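PDB 3WAJ: transmembrane oligosaccharyl transferase from Archaeoglobus fulgidus, which belongs to the STT3/AglB family of GT-C membrane proteins, combining a helical N-terminal transmembrane region with a C-terminal soluble part and carrying a bound zinc ion. Local coordinates for residues I548-D552 / A621-W625; A120-Y125 / A140-A145; F82-L86 / L210-S214; Y520-Y524 / E558-M564. One frame throughout, in Å; residues are numbered along the deposited sequence.

Interaction 1 (I548-D552 / A621-W625)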
loop_
_atom_site.group_PDB
_atom_site.type_symbol
_atom_site.label_atom_id
_atom_site.label_comp_id
_atom_site.label_asym_id
_atom_site.label_seq_id
_atom_site.Cartn_x
_atom_site.Cartn_y
_atom_site.Cartn_z
ATOM N N ILE A 548 -0.177 -5.645 -17.700
ATOM C CA ILE A 548 1.055 -5.168 -17.098
ATOM C C ILE A 548 1.048 -3.658 -16.810
ATOM O O ILE A 548 0.702 -2.831 -17.650
ATOM C CB ILE A 548 2.295 -5.575 -17.923
ATOM C CG1 ILE A 548 3.562 -5.387 -17.088
ATOM C CG2 ILE A 548 2.381 -4.787 -19.213
ATOM C CD1 ILE A 548 4.690 -6.308 -17.502
ATOM N N SER A 549 1.456 -3.309 -15.601
ATOM C CA SER A 549 1.468 -1.928 -15.157
ATOM C C SER A 549 2.364 -1.892 -13.921
ATOM O O SER A 549 2.811 -2.927 -13.456
ATOM C CB SER A 549 0.040 -1.486 -14.812
ATOM O OG SER A 549 0.036 -0.158 -14.314
ATOM N N TRP A 550 2.631 -0.716 -13.378
ATOM C CA TRP A 550 3.470 -0.639 -12.189
ATOM C C TRP A 550 2.772 -1.378 -11.029
ATOM O O TRP A 550 1.547 -1.566 -11.060
ATOM C CB TRP A 550 3.765 0.833 -11.848
ATOM C CG TRP A 550 4.848 1.049 -10.819
ATOM C CD1 TRP A 550 4.815 1.939 -9.787
ATOM C CD2 TRP A 550 6.119 0.371 -10.721
ATOM N NE1 TRP A 550 5.974 1.861 -9.054
ATOM C CE2 TRP A 550 6.791 0.909 -9.601
ATOM C CE3 TRP A 550 6.749 -0.638 -11.466
ATOM C CZ2 TRP A 550 8.070 0.478 -9.208
ATOM C CZ3 TRP A 550 8.010 -1.071 -11.070
ATOM C CH2 TRP A 550 8.659 -0.510 -9.955
ATOM N N TRP A 551 3.526 -1.807 -10.017
ATOM C CA TRP A 551 2.954 -2.702 -9.003
ATOM C C TRP A 551 1.909 -2.031 -8.108
ATOM O O TRP A 551 1.013 -2.707 -7.602
ATOM C CB TRP A 551 4.049 -3.350 -8.158
ATOM C CG TRP A 551 4.919 -2.394 -7.386
ATOM C CD1 TRP A 551 6.105 -1.855 -7.799
ATOM C CD2 TRP A 551 4.704 -1.906 -6.047
ATOM N NE1 TRP A 551 6.635 -1.054 -6.812
ATOM C CE2 TRP A 551 5.795 -1.059 -5.731
ATOM C CE3 TRP A 551 3.690 -2.090 -5.095
ATOM C CZ2 TRP A 551 5.911 -0.406 -4.490
ATOM C CZ3 TRP A 551 3.799 -1.436 -3.864
ATOM C CH2 TRP A 551 4.907 -0.604 -3.572
ATOM N N ASP A 552 2.028 -0.712 -7.926
ATOM C CA ASP A 552 1.068 0.086 -7.144
ATOM C C ASP A 552 -0.388 -0.187 -7.505
ATOM O O ASP A 552 -1.259 -0.192 -6.632
ATOM C CB ASP A 552 1.310 1.589 -7.387
ATOM C CG ASP A 552 2.603 2.068 -6.821
ATOM O OD1 ASP A 552 3.384 1.253 -6.264
ATOM O OD2 ASP A 552 2.842 3.275 -6.940
ATOM N N ALA A 621 11.806 5.085 -9.383
ATOM C CA ALA A 621 11.511 3.886 -8.619
ATOM C C ALA A 621 11.532 2.625 -9.490
ATOM O O ALA A 621 12.006 1.564 -9.050
ATOM C CB ALA A 621 10.172 4.034 -7.929
ATOM N N MET A 622 11.000 2.714 -10.711
ATOM C CA MET A 622 11.018 1.548 -11.602
ATOM C C MET A 622 12.457 1.214 -12.000
ATOM O O MET A 622 12.855 0.041 -12.054
ATOM C CB MET A 622 10.126 1.763 -12.837
ATOM C CG MET A 622 8.650 2.003 -12.503
ATOM S SD MET A 622 7.523 1.798 -13.893
ATOM C CE MET A 622 7.982 3.203 -14.919
ATOM N N ALA A 623 13.233 2.263 -12.262
ATOM C CA ALA A 623 14.645 2.106 -12.599
ATOM C C ALA A 623 15.415 1.452 -11.464
ATOM O O ALA A 623 16.188 0.517 -11.702
ATOM C CB ALA A 623 15.276 3.441 -12.969
ATOM N N VAL A 624 15.213 1.936 -10.235
ATOM C CA VAL A 624 15.891 1.348 -9.074
ATOM C C VAL A 624 15.614 -0.150 -8.959
ATOM O O VAL A 624 16.555 -0.937 -8.917
ATOM C CB VAL A 624 15.573 2.075 -7.755
ATOM C CG1 VAL A 624 16.280 1.379 -6.566
ATOM C CG2 VAL A 624 16.011 3.529 -7.845
ATOM N N TRP A 625 14.344 -0.549 -8.954
ATOM C CA TRP A 625 14.004 -1.976 -8.913
ATOM C C TRP A 625 14.634 -2.764 -10.069
ATOM O O TRP A 625 15.118 -3.885 -9.881
ATOM C CB TRP A 625 12.480 -2.177 -8.955
ATOM C CG TRP A 625 11.748 -1.949 -7.653
ATOM C CD1 TRP A 625 11.160 -0.783 -7.232
ATOM C CD2 TRP A 625 11.506 -2.915 -6.618
ATOM N NE1 TRP A 625 10.578 -0.965 -6.001
ATOM C CE2 TRP A 625 10.772 -2.260 -5.600
ATOM C CE3 TRP A 625 11.837 -4.266 -6.452
ATOM C CZ2 TRP A 625 10.360 -2.918 -4.424
ATOM C CZ3 TRP A 625 11.428 -4.921 -5.280
ATOM C CH2 TRP A 625 10.698 -4.244 -4.287
#

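Interaction 2 (A120-Y125 / A140-A145)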
loop_
_atom_site.group_PDB
_atom_site.type_symbol
_atom_site.label_atom_id
_atom_site.label_comp_id
_atom_site.label_asym_id
_atom_site.label_seq_id
_atom_site.Cartn_x
_atom_site.Cartn_y
_atom_site.Cartn_z
ATOM N N ALA A 120 -12.760 2.216 19.214
ATOM C CA ALA A 120 -11.458 2.081 19.889
ATOM C C ALA A 120 -11.492 2.702 21.280
ATOM O O ALA A 120 -10.601 2.454 22.103
ATOM C CB ALA A 120 -10.339 2.688 19.056
ATOM N N ILE A 121 -12.516 3.523 21.519
ATOM C CA ILE A 121 -12.795 4.064 22.844
ATOM C C ILE A 121 -12.835 2.931 23.879
ATOM O O ILE A 121 -12.158 3.000 24.909
ATOM C CB ILE A 121 -14.121 4.867 22.848
ATOM C CG1 ILE A 121 -13.851 6.361 22.641
ATOM C CG2 ILE A 121 -14.884 4.686 24.151
ATOM C CD1 ILE A 121 -13.004 6.679 21.444
ATOM N N LEU A 122 -13.596 1.877 23.583
ATOM C CA LEU A 122 -13.784 0.768 24.527
ATOM C C LEU A 122 -12.475 0.087 25.020
ATOM O O LEU A 122 -12.209 0.073 26.227
ATOM C CB LEU A 122 -14.822 -0.243 24.007
ATOM C CG LEU A 122 -16.106 0.370 23.438
ATOM C CD1 LEU A 122 -17.147 -0.700 23.101
ATOM C CD2 LEU A 122 -16.686 1.400 24.394
ATOM N N PRO A 123 -11.642 -0.443 24.099
ATOM C CA PRO A 123 -10.417 -1.090 24.595
ATOM C C PRO A 123 -9.472 -0.115 25.292
ATOM O O PRO A 123 -8.776 -0.535 26.221
ATOM C CB PRO A 123 -9.740 -1.617 23.322
ATOM C CG PRO A 123 -10.758 -1.503 22.242
ATOM C CD PRO A 123 -11.692 -0.416 22.626
ATOM N N VAL A 124 -9.425 1.144 24.846
ATOM C CA VAL A 124 -8.522 2.110 25.470
ATOM C C VAL A 124 -8.972 2.425 26.893
ATOM O O VAL A 124 -8.212 2.208 27.835
ATOM C CB VAL A 124 -8.356 3.398 24.655
ATOM C CG1 VAL A 124 -7.556 4.416 25.452
ATOM C CG2 VAL A 124 -7.652 3.099 23.347
ATOM N N TYR A 125 -10.204 2.913 27.037
ATOM C CA TYR A 125 -10.801 3.106 28.349
ATOM C C TYR A 125 -10.513 1.896 29.219
ATOM O O TYR A 125 -9.924 2.036 30.287
ATOM C CB TYR A 125 -12.322 3.324 28.265
ATOM C CG TYR A 125 -12.967 3.338 29.633
ATOM C CD1 TYR A 125 -13.073 4.520 30.358
ATOM C CD2 TYR A 125 -13.447 2.168 30.216
ATOM C CE1 TYR A 125 -13.641 4.540 31.632
ATOM C CE2 TYR A 125 -14.016 2.175 31.483
ATOM C CZ TYR A 125 -14.112 3.364 32.186
ATOM O OH TYR A 125 -14.679 3.375 33.441
ATOM N N ALA A 140 -8.480 9.364 28.396
ATOM C CA ALA A 140 -7.911 8.398 27.468
ATOM C C ALA A 140 -8.788 8.211 26.245
ATOM O O ALA A 140 -8.335 8.387 25.111
ATOM C CB ALA A 140 -7.715 7.078 28.166
ATOM N N ALA A 141 -10.041 7.840 26.486
ATOM C CA ALA A 141 -10.984 7.590 25.408
ATOM C C ALA A 141 -11.186 8.834 24.552
ATOM O O ALA A 141 -11.522 8.733 23.372
ATOM C CB ALA A 141 -12.300 7.110 25.967
ATOM N N PHE A 142 -10.979 10.005 25.150
ATOM C CA PHE A 142 -11.118 11.264 24.423
ATOM C C PHE A 142 -9.903 11.521 23.537
ATOM O O PHE A 142 -10.025 12.054 22.438
ATOM C CB PHE A 142 -11.331 12.435 25.393
ATOM C CG PHE A 142 -11.460 13.777 24.714
ATOM C CD1 PHE A 142 -12.709 14.317 24.442
ATOM C CD2 PHE A 142 -10.331 14.504 24.360
ATOM C CE1 PHE A 142 -12.827 15.551 23.817
ATOM C CE2 PHE A 142 -10.443 15.725 23.731
ATOM C CZ PHE A 142 -11.692 16.255 23.462
ATOM N N LEU A 143 -8.728 11.156 24.030
ATOM C CA LEU A 143 -7.492 11.408 23.301
ATOM C C LEU A 143 -7.331 10.508 22.081
ATOM O O LEU A 143 -6.850 10.954 21.035
ATOM C CB LEU A 143 -6.286 11.289 24.232
ATOM C CG LEU A 143 -6.173 12.442 25.229
ATOM C CD1 LEU A 143 -4.926 12.293 26.064
ATOM C CD2 LEU A 143 -6.163 13.767 24.484
ATOM N N ILE A 144 -7.744 9.250 22.203
ATOM C CA ILE A 144 -7.639 8.316 21.081
ATOM C C ILE A 144 -8.643 8.697 19.996
ATOM O O ILE A 144 -8.430 8.425 18.814
ATOM C CB ILE A 144 -7.829 6.840 21.532
ATOM C CG1 ILE A 144 -7.303 5.863 20.465
ATOM C CG2 ILE A 144 -9.287 6.552 21.921
ATOM C CD1 ILE A 144 -5.799 5.960 20.223
ATOM N N ALA A 145 -9.726 9.357 20.404
ATOM C CA ALA A 145 -10.749 9.798 19.466
ATOM C C ALA A 145 -10.264 10.939 18.566
ATOM O O ALA A 145 -10.873 11.223 17.539
ATOM C CB ALA A 145 -12.023 10.195 20.206
#

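Interaction 3 (F82-L86 / L210-S214)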
loop_
_atom_site.group_PDB
_atom_site.type_symbol
_atom_site.label_atom_id
_atom_site.label_comp_id
_atom_site.label_asym_id
_atom_site.label_seq_id
_atom_site.Cartn_x
_atom_site.Cartn_y
_atom_site.Cartn_z
ATOM N N PHE A 82 -3.932 -11.522 3.892
ATOM C CA PHE A 82 -5.002 -10.747 4.543
ATOM C C PHE A 82 -5.862 -11.648 5.402
ATOM O O PHE A 82 -6.359 -12.674 4.935
ATOM C CB PHE A 82 -5.883 -10.032 3.515
ATOM C CG PHE A 82 -5.297 -8.756 2.996
ATOM C CD1 PHE A 82 -3.945 -8.451 3.200
ATOM C CD2 PHE A 82 -6.096 -7.841 2.321
ATOM C CE1 PHE A 82 -3.394 -7.253 2.706
ATOM C CE2 PHE A 82 -5.560 -6.638 1.830
ATOM C CZ PHE A 82 -4.207 -6.345 2.023
ATOM N N GLY A 83 -6.033 -11.262 6.660
ATOM C CA GLY A 83 -6.624 -12.140 7.653
ATOM C C GLY A 83 -8.120 -12.369 7.551
ATOM O O GLY A 83 -8.852 -11.559 6.970
ATOM N N PRO A 84 -8.589 -13.484 8.139
ATOM C CA PRO A 84 -10.021 -13.782 8.128
ATOM C C PRO A 84 -10.862 -12.818 8.954
ATOM O O PRO A 84 -12.040 -12.682 8.623
ATOM C CB PRO A 84 -10.102 -15.205 8.707
ATOM C CG PRO A 84 -8.778 -15.432 9.419
ATOM C CD PRO A 84 -7.782 -14.608 8.659
ATOM N N PHE A 85 -10.318 -12.160 9.976
ATOM C CA PHE A 85 -11.176 -11.269 10.763
ATOM C C PHE A 85 -11.936 -10.257 9.901
ATOM O O PHE A 85 -13.171 -10.173 9.943
ATOM C CB PHE A 85 -10.435 -10.517 11.874
ATOM C CG PHE A 85 -11.299 -9.465 12.527
ATOM C CD1 PHE A 85 -11.134 -8.123 12.225
ATOM C CD2 PHE A 85 -12.332 -9.832 13.390
ATOM C CE1 PHE A 85 -11.962 -7.152 12.790
ATOM C CE2 PHE A 85 -13.164 -8.866 13.974
ATOM C CZ PHE A 85 -12.980 -7.520 13.673
ATOM N N LEU A 86 -11.194 -9.479 9.118
ATOM C CA LEU A 86 -11.810 -8.408 8.331
ATOM C C LEU A 86 -12.540 -8.993 7.138
ATOM O O LEU A 86 -13.588 -8.484 6.756
ATOM C CB LEU A 86 -10.763 -7.400 7.852
ATOM C CG LEU A 86 -11.081 -5.897 7.868
ATOM C CD1 LEU A 86 -10.274 -5.150 6.788
ATOM C CD2 LEU A 86 -12.569 -5.599 7.758
ATOM N N LEU A 210 -8.394 -12.923 17.974
ATOM C CA LEU A 210 -8.910 -11.999 16.960
ATOM C C LEU A 210 -7.787 -11.131 16.412
ATOM O O LEU A 210 -7.756 -10.820 15.214
ATOM C CB LEU A 210 -10.056 -11.156 17.510
ATOM C CG LEU A 210 -11.312 -11.980 17.782
ATOM C CD1 LEU A 210 -12.461 -11.121 18.269
ATOM C CD2 LEU A 210 -11.715 -12.745 16.537
ATOM N N TYR A 211 -6.842 -10.778 17.282
ATOM C CA TYR A 211 -5.647 -10.041 16.859
ATOM C C TYR A 211 -4.868 -10.790 15.756
ATOM O O TYR A 211 -4.632 -10.250 14.674
ATOM C CB TYR A 211 -4.764 -9.718 18.077
ATOM C CG TYR A 211 -3.530 -8.907 17.762
ATOM C CD1 TYR A 211 -3.573 -7.867 16.848
ATOM C CD2 TYR A 211 -2.326 -9.176 18.384
ATOM C CE1 TYR A 211 -2.445 -7.126 16.554
ATOM C CE2 TYR A 211 -1.188 -8.434 18.096
ATOM C CZ TYR A 211 -1.257 -7.413 17.180
ATOM O OH TYR A 211 -0.136 -6.673 16.881
ATOM N N VAL A 212 -4.492 -12.040 16.013
ATOM C CA VAL A 212 -3.791 -12.841 15.000
ATOM C C VAL A 212 -4.673 -13.063 13.771
ATOM O O VAL A 212 -4.182 -13.157 12.652
ATOM C CB VAL A 212 -3.323 -14.215 15.569
ATOM C CG1 VAL A 212 -2.411 -14.937 14.576
ATOM C CG2 VAL A 212 -2.607 -14.045 16.910
ATOM N N LEU A 213 -5.985 -13.137 13.969
ATOM C CA LEU A 213 -6.887 -13.365 12.832
ATOM C C LEU A 213 -7.070 -12.085 12.002
ATOM O O LEU A 213 -7.551 -12.134 10.868
ATOM C CB LEU A 213 -8.229 -13.962 13.282
ATOM C CG LEU A 213 -8.199 -15.384 13.857
ATOM C CD1 LEU A 213 -9.607 -15.969 14.053
ATOM C CD2 LEU A 213 -7.362 -16.297 12.975
ATOM N N SER A 214 -6.675 -10.941 12.562
ATOM C CA SER A 214 -6.696 -9.679 11.814
ATOM C C SER A 214 -5.389 -9.477 11.076
ATOM O O SER A 214 -5.341 -8.850 10.021
ATOM C CB SER A 214 -6.923 -8.483 12.739
ATOM O OG SER A 214 -8.148 -8.584 13.412
HETATM O O HOH W 1 -4.166 -9.392 7.624
HETATM O O HOH W 2 -8.048 -9.175 8.956
#

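Interaction 4 (Y520-Y524 / E558-M564)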
loop_
_atom_site.group_PDB
_atom_site.type_symbol
_atom_site.label_atom_id
_atom_site.label_comp_id
_atom_site.label_asym_id
_atom_site.label_seq_id
_atom_site.Cartn_x
_atom_site.Cartn_y
_atom_site.Cartn_z
ATOM N N TYR A 520 -13.862 -13.934 -16.857
ATOM C CA TYR A 520 -13.213 -13.199 -15.776
ATOM C C TYR A 520 -14.193 -12.967 -14.625
ATOM O O TYR A 520 -13.839 -13.176 -13.466
ATOM C CB TYR A 520 -12.600 -11.885 -16.298
ATOM C CG TYR A 520 -11.370 -12.135 -17.142
ATOM C CD1 TYR A 520 -10.205 -12.626 -16.561
ATOM C CD2 TYR A 520 -11.374 -11.906 -18.508
ATOM C CE1 TYR A 520 -9.069 -12.873 -17.315
ATOM C CE2 TYR A 520 -10.235 -12.155 -19.285
ATOM C CZ TYR A 520 -9.095 -12.641 -18.676
ATOM O OH TYR A 520 -7.967 -12.894 -19.422
ATOM N N ASP A 521 -15.431 -12.574 -14.936
ATOM C CA ASP A 521 -16.435 -12.369 -13.882
ATOM C C ASP A 521 -16.793 -13.632 -13.105
ATOM O O ASP A 521 -16.888 -13.583 -11.879
ATOM C CB ASP A 521 -17.685 -11.653 -14.419
ATOM C CG ASP A 521 -17.428 -10.169 -14.739
ATOM O OD1 ASP A 521 -18.362 -9.499 -15.217
ATOM O OD2 ASP A 521 -16.311 -9.669 -14.504
ATOM N N GLU A 522 -16.970 -14.762 -13.790
ATOM C CA GLU A 522 -17.209 -16.037 -13.078
ATOM C C GLU A 522 -16.018 -16.412 -12.217
ATOM O O GLU A 522 -16.166 -16.788 -11.054
ATOM C CB GLU A 522 -17.395 -17.212 -14.042
ATOM C CG GLU A 522 -18.433 -17.068 -15.105
ATOM C CD GLU A 522 -18.196 -18.049 -16.230
ATOM O OE1 GLU A 522 -17.021 -18.428 -16.429
ATOM O OE2 GLU A 522 -19.170 -18.450 -16.897
ATOM N N TYR A 523 -14.832 -16.352 -12.824
ATOM C CA TYR A 523 -13.618 -16.876 -12.199
ATOM C C TYR A 523 -13.286 -16.062 -10.951
ATOM O O TYR A 523 -12.889 -16.609 -9.926
ATOM C CB TYR A 523 -12.446 -16.885 -13.203
ATOM C CG TYR A 523 -11.269 -17.710 -12.741
ATOM C CD1 TYR A 523 -9.994 -17.185 -12.749
ATOM C CD2 TYR A 523 -11.443 -19.012 -12.274
ATOM C CE1 TYR A 523 -8.904 -17.937 -12.330
ATOM C CE2 TYR A 523 -10.370 -19.768 -11.835
ATOM C CZ TYR A 523 -9.100 -19.227 -11.873
ATOM O OH TYR A 523 -8.015 -19.961 -11.441
ATOM N N TYR A 524 -13.489 -14.752 -11.051
ATOM C CA TYR A 524 -13.341 -13.820 -9.937
ATOM C C TYR A 524 -14.035 -14.319 -8.669
ATOM O O TYR A 524 -13.556 -14.070 -7.559
ATOM C CB TYR A 524 -13.945 -12.476 -10.362
ATOM C CG TYR A 524 -13.609 -11.291 -9.490
ATOM C CD1 TYR A 524 -14.520 -10.820 -8.552
ATOM C CD2 TYR A 524 -12.386 -10.636 -9.614
ATOM C CE1 TYR A 524 -14.234 -9.735 -7.761
ATOM C CE2 TYR A 524 -12.079 -9.542 -8.813
ATOM C CZ TYR A 524 -13.014 -9.095 -7.891
ATOM O OH TYR A 524 -12.748 -8.008 -7.088
ATOM N N GLU A 558 -7.318 -5.467 -10.631
ATOM C CA GLU A 558 -8.095 -6.643 -10.268
ATOM C C GLU A 558 -9.513 -6.319 -9.774
ATOM O O GLU A 558 -10.475 -6.915 -10.233
ATOM C CB GLU A 558 -7.360 -7.429 -9.191
ATOM C CG GLU A 558 -8.121 -8.654 -8.723
ATOM C CD GLU A 558 -7.271 -9.516 -7.783
ATOM O OE1 GLU A 558 -6.210 -9.026 -7.322
ATOM O OE2 GLU A 558 -7.662 -10.672 -7.509
ATOM N N ALA A 559 -9.641 -5.391 -8.829
ATOM C CA ALA A 559 -10.950 -5.106 -8.249
ATOM C C ALA A 559 -11.874 -4.311 -9.184
ATOM O O ALA A 559 -13.085 -4.455 -9.108
ATOM C CB ALA A 559 -10.811 -4.413 -6.892
ATOM N N VAL A 560 -11.309 -3.503 -10.079
ATOM C CA VAL A 560 -12.137 -2.640 -10.917
ATOM C C VAL A 560 -12.250 -3.131 -12.356
ATOM O O VAL A 560 -13.333 -3.148 -12.931
ATOM C CB VAL A 560 -11.678 -1.154 -10.883
ATOM C CG1 VAL A 560 -12.588 -0.299 -11.759
ATOM C CG2 VAL A 560 -11.690 -0.620 -9.446
ATOM N N ALA A 561 -11.134 -3.528 -12.942
ATOM C CA ALA A 561 -11.156 -4.036 -14.306
ATOM C C ALA A 561 -11.551 -5.514 -14.374
ATOM O O ALA A 561 -11.886 -6.008 -15.452
ATOM C CB ALA A 561 -9.812 -3.818 -14.979
ATOM N N HIS A 562 -11.501 -6.209 -13.234
ATOM C CA HIS A 562 -11.607 -7.676 -13.214
ATOM C C HIS A 562 -10.683 -8.291 -14.280
ATOM O O HIS A 562 -11.093 -9.184 -15.021
ATOM C CB HIS A 562 -13.057 -8.149 -13.452
ATOM C CG HIS A 562 -13.968 -7.976 -12.275
ATOM N ND1 HIS A 562 -15.305 -8.310 -12.314
ATOM C CD2 HIS A 562 -13.741 -7.495 -11.027
ATOM C CE1 HIS A 562 -15.860 -8.053 -11.142
ATOM N NE2 HIS A 562 -14.929 -7.560 -10.343
ATOM N N ARG A 563 -9.455 -7.784 -14.369
ATOM C CA ARG A 563 -8.421 -8.396 -15.204
ATOM C C ARG A 563 -7.244 -8.799 -14.330
ATOM O O ARG A 563 -7.233 -8.506 -13.142
ATOM C CB ARG A 563 -7.995 -7.470 -16.354
ATOM C CG ARG A 563 -9.111 -7.246 -17.374
ATOM C CD ARG A 563 -9.675 -8.570 -17.955
ATOM N NE ARG A 563 -10.746 -8.324 -18.935
ATOM C CZ ARG A 563 -12.043 -8.226 -18.636
ATOM N NH1 ARG A 563 -12.445 -8.383 -17.380
ATOM N NH2 ARG A 563 -12.937 -7.983 -19.592
ATOM N N MET A 564 -6.253 -9.471 -14.899
ATOM C CA MET A 564 -5.211 -10.045 -14.056
ATOM C C MET A 564 -3.879 -9.315 -14.187
ATOM O O MET A 564 -3.219 -9.405 -15.216
ATOM C CB MET A 564 -5.045 -11.533 -14.370
ATOM C CG MET A 564 -6.348 -12.322 -14.312
ATOM S SD MET A 564 -6.063 -14.034 -14.810
ATOM C CE MET A 564 -7.555 -14.852 -14.201
HETATM O O HOH W 3 -15.479 -8.744 -16.613
HETATM O O HOH W 4 -15.232 -6.087 -8.133
#

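Interaction 1 (I548-D552 / A621-W625)
Trp550 meets Met622 because a chi1 of -168° swings its indole clear of its own backbone N and out toward helix 619-627, while the Met622 chain leaves the helix with CG opposite its carbonyl carbon and folds at the sulfur (chi3 -68°). CG of Met622 comes to lie almost on the normal of the six-membered ring of Trp550, 3.2 Å from its centroid, in a close CH-pi contact. The sulfur follows obliquely, with SD of Met622 3.5 Å from CE3 of Trp550, adding a Met-aromatic component. On the opposite face of the same indole sits CD1 of Trp551, so Trp550 is sandwiched between a methionine and a second tryptophan. Trp625 completes the cluster. The far edge of Trp550 points at its five-membered ring in an offset edge-to-face pair, planes at 74°, with CH2 of Trp550 3.7 Å from CD1 of Trp625. Trp551 presents its edge to that ring as well, the centroids of the two five-membered rings being 5.5 Å apart. No hydrogen bond joins the segments; aromatic and apolar packing does all the work. Trp550, Trp551 and Asp552 open the WWDYG motif of the STT3 family, just after strand 546-548 of the five-stranded mixed sheet. Met614 of helix 612-615 touches both Trp550 and Met622; Ala584 and Ser585 of helix 584-588 touch Trp550, and Phe588 touches Met622.

Interaction 2 (A120-Y125 / A140-A145)
Ile121 lies against Ala141 where the two segments come nearest, their CA atoms only 4.7 Å apart. Beyond CB the side chain divides. The CG2 branch stops at the CB methyl of Ala141, 4.0 Å away. The CG1 branch runs along the same residue, with CG1 of Ile121 3.7 Å from CB of Ala141, and then reaches further toward the later turn of helix 134-144. At the tip, CD1 of Ile121 is 3.2 Å from the carbonyl O of Ala141, a tight approach. The same methyl fits between two more side chains, meeting CG2 of Ile144 at 3.7 Å and touching CB of Ala145. A chi1 of -95°, well off a staggered position, accompanies this close fit. One turn further along, Val124 divides its two methyls between neighbours: CG1 faces CB of Ala140 at 3.8 Å, while CG2 packs on CG1 of Ile144. The small alanines are consistent with the close backbone approach at Ile121 and Ala141. The segment axes approach to 8.6 Å, with 135° between their N-to-C directions. Ala140 touches Ala440 and Ile144 touches Ala436 of helix 429-446, and Ala145 reaches Ala20 and Ser24 of helix 19-30. With helices 121-131 and 134-144 consecutive and joined by a very short turn, this is the alanine-rich interface, without a hydrogen bond between the segments, of a helical hairpin in the GT-C transmembrane region.

Interaction 3 (F82-L86 / L210-S214)
Leu213 offers its carbonyl oxygen to the first turn of helix 84-96, and the tight part of the contact is built around that atom. Phe85 N donates to Leu213 O over 2.9 Å in a nearly straight bond (167° at the hydrogen), arriving from above the carbonyl plane. Pro84 N, which has no hydrogen to give, is pressed to 3.2 Å from the same oxygen. Gly83, at the N-cap and without a side chain, brings its CA within 3.3 Å of Leu213 O in a CA-H...O contact. The Pro84 ring crosses Leu213 at about a right angle, CG of Pro84 against CD2 of Leu213. Phe85, its ring swung away from the backbone N by a chi1 of 172°, passes obliquely by the Ser214 hydroxyl, with OG 3.2 Å from CD1 of Phe85. That hydroxyl is turned back into its own helix, where Ser214 OG donates to Leu210 O at 2.9 Å. Farther out the fit slackens: CD2 of Phe85 and CD2 of Leu210 are 4.3 Å apart, and Trp165 and Trp169 of helix 163-181 add edge-to-face partners to the Phe85 ring. The other margin is bridged by water. One water joins Gly83 N to Ser214 O; a second lies 3.2 Å from Leu86 N, accepts its N-H and donates to Ser214 O, and weakly to Gly83 O. The arrangement is a junction between helix ends in the transmembrane region, where terminal carbonyls of helix 199-214 meet amides at the start of helix 84-96, directly or through water, a pairing in which the two helix dipoles would probably favour each other.

Interaction 4 (Y520-Y524 / E558-M564)
Tyr520 and His562 bring the backbones closest, 6.3 Å between CA atoms, where His562 takes a positive phi (47°) and turns the chain away after helix 554-561. With CG opposite its carbonyl carbon (chi1 -75°), the imidazole points at helix 517-524. His562 ND1 donates to Asp521 OD2 over 2.8 Å, the oxygen lying in the ring plane while the carboxylate stands almost perpendicular to it. Tyr524 stacks face to face on the same imidazole, centroids 3.9 Å apart and planes at 30°. A water 2.7 Å from His562 NE2 also donates to Ala559 O. Arg563 lies over one face of Tyr520 with its guanidinium nearly parallel to the ring, CD of Arg563 3.8 Å from CD2 of Tyr520. Its NH1 also bonds His562 O at 2.8 Å, while NE and NH2 are taken by Tyr545 OH and Thr514 O. The Tyr520 hydroxyl in turn bonds Tyr545 N. CE of Met564 sits at the ring edges of both Tyr520 and Tyr523, 3.7 Å from CD1 of Tyr523. Hydrogen bonds at both ring nitrogens and the tyrosine stack thus fix the rotation of the buried His562, and Arg563 nearby probably helps offset the charge of Asp521.

From the N terminus, residues 82-86 open the first loop, which closes only when 210-214 returns to them in interaction 3. Nested inside it, interaction 2 closes the short helical hairpin between 120-125 and 140-145; the nearest atoms of interactions 2 and 3 are about 11 Å apart. Both lie in the transmembrane region. Interactions 4 and 1 follow in the C-terminal part and cross: 520-524, 548-552, 558-564 (closing interaction 4), then 621-625 (closing interaction 1). Interaction 1 ties the loop after strand 546-548 to helix 619-627; interaction 4 ties the end of helix 554-561 and the residues after it to helix 517-524. The nearest atoms of interactions 3 and 4 are about 9 Å apart.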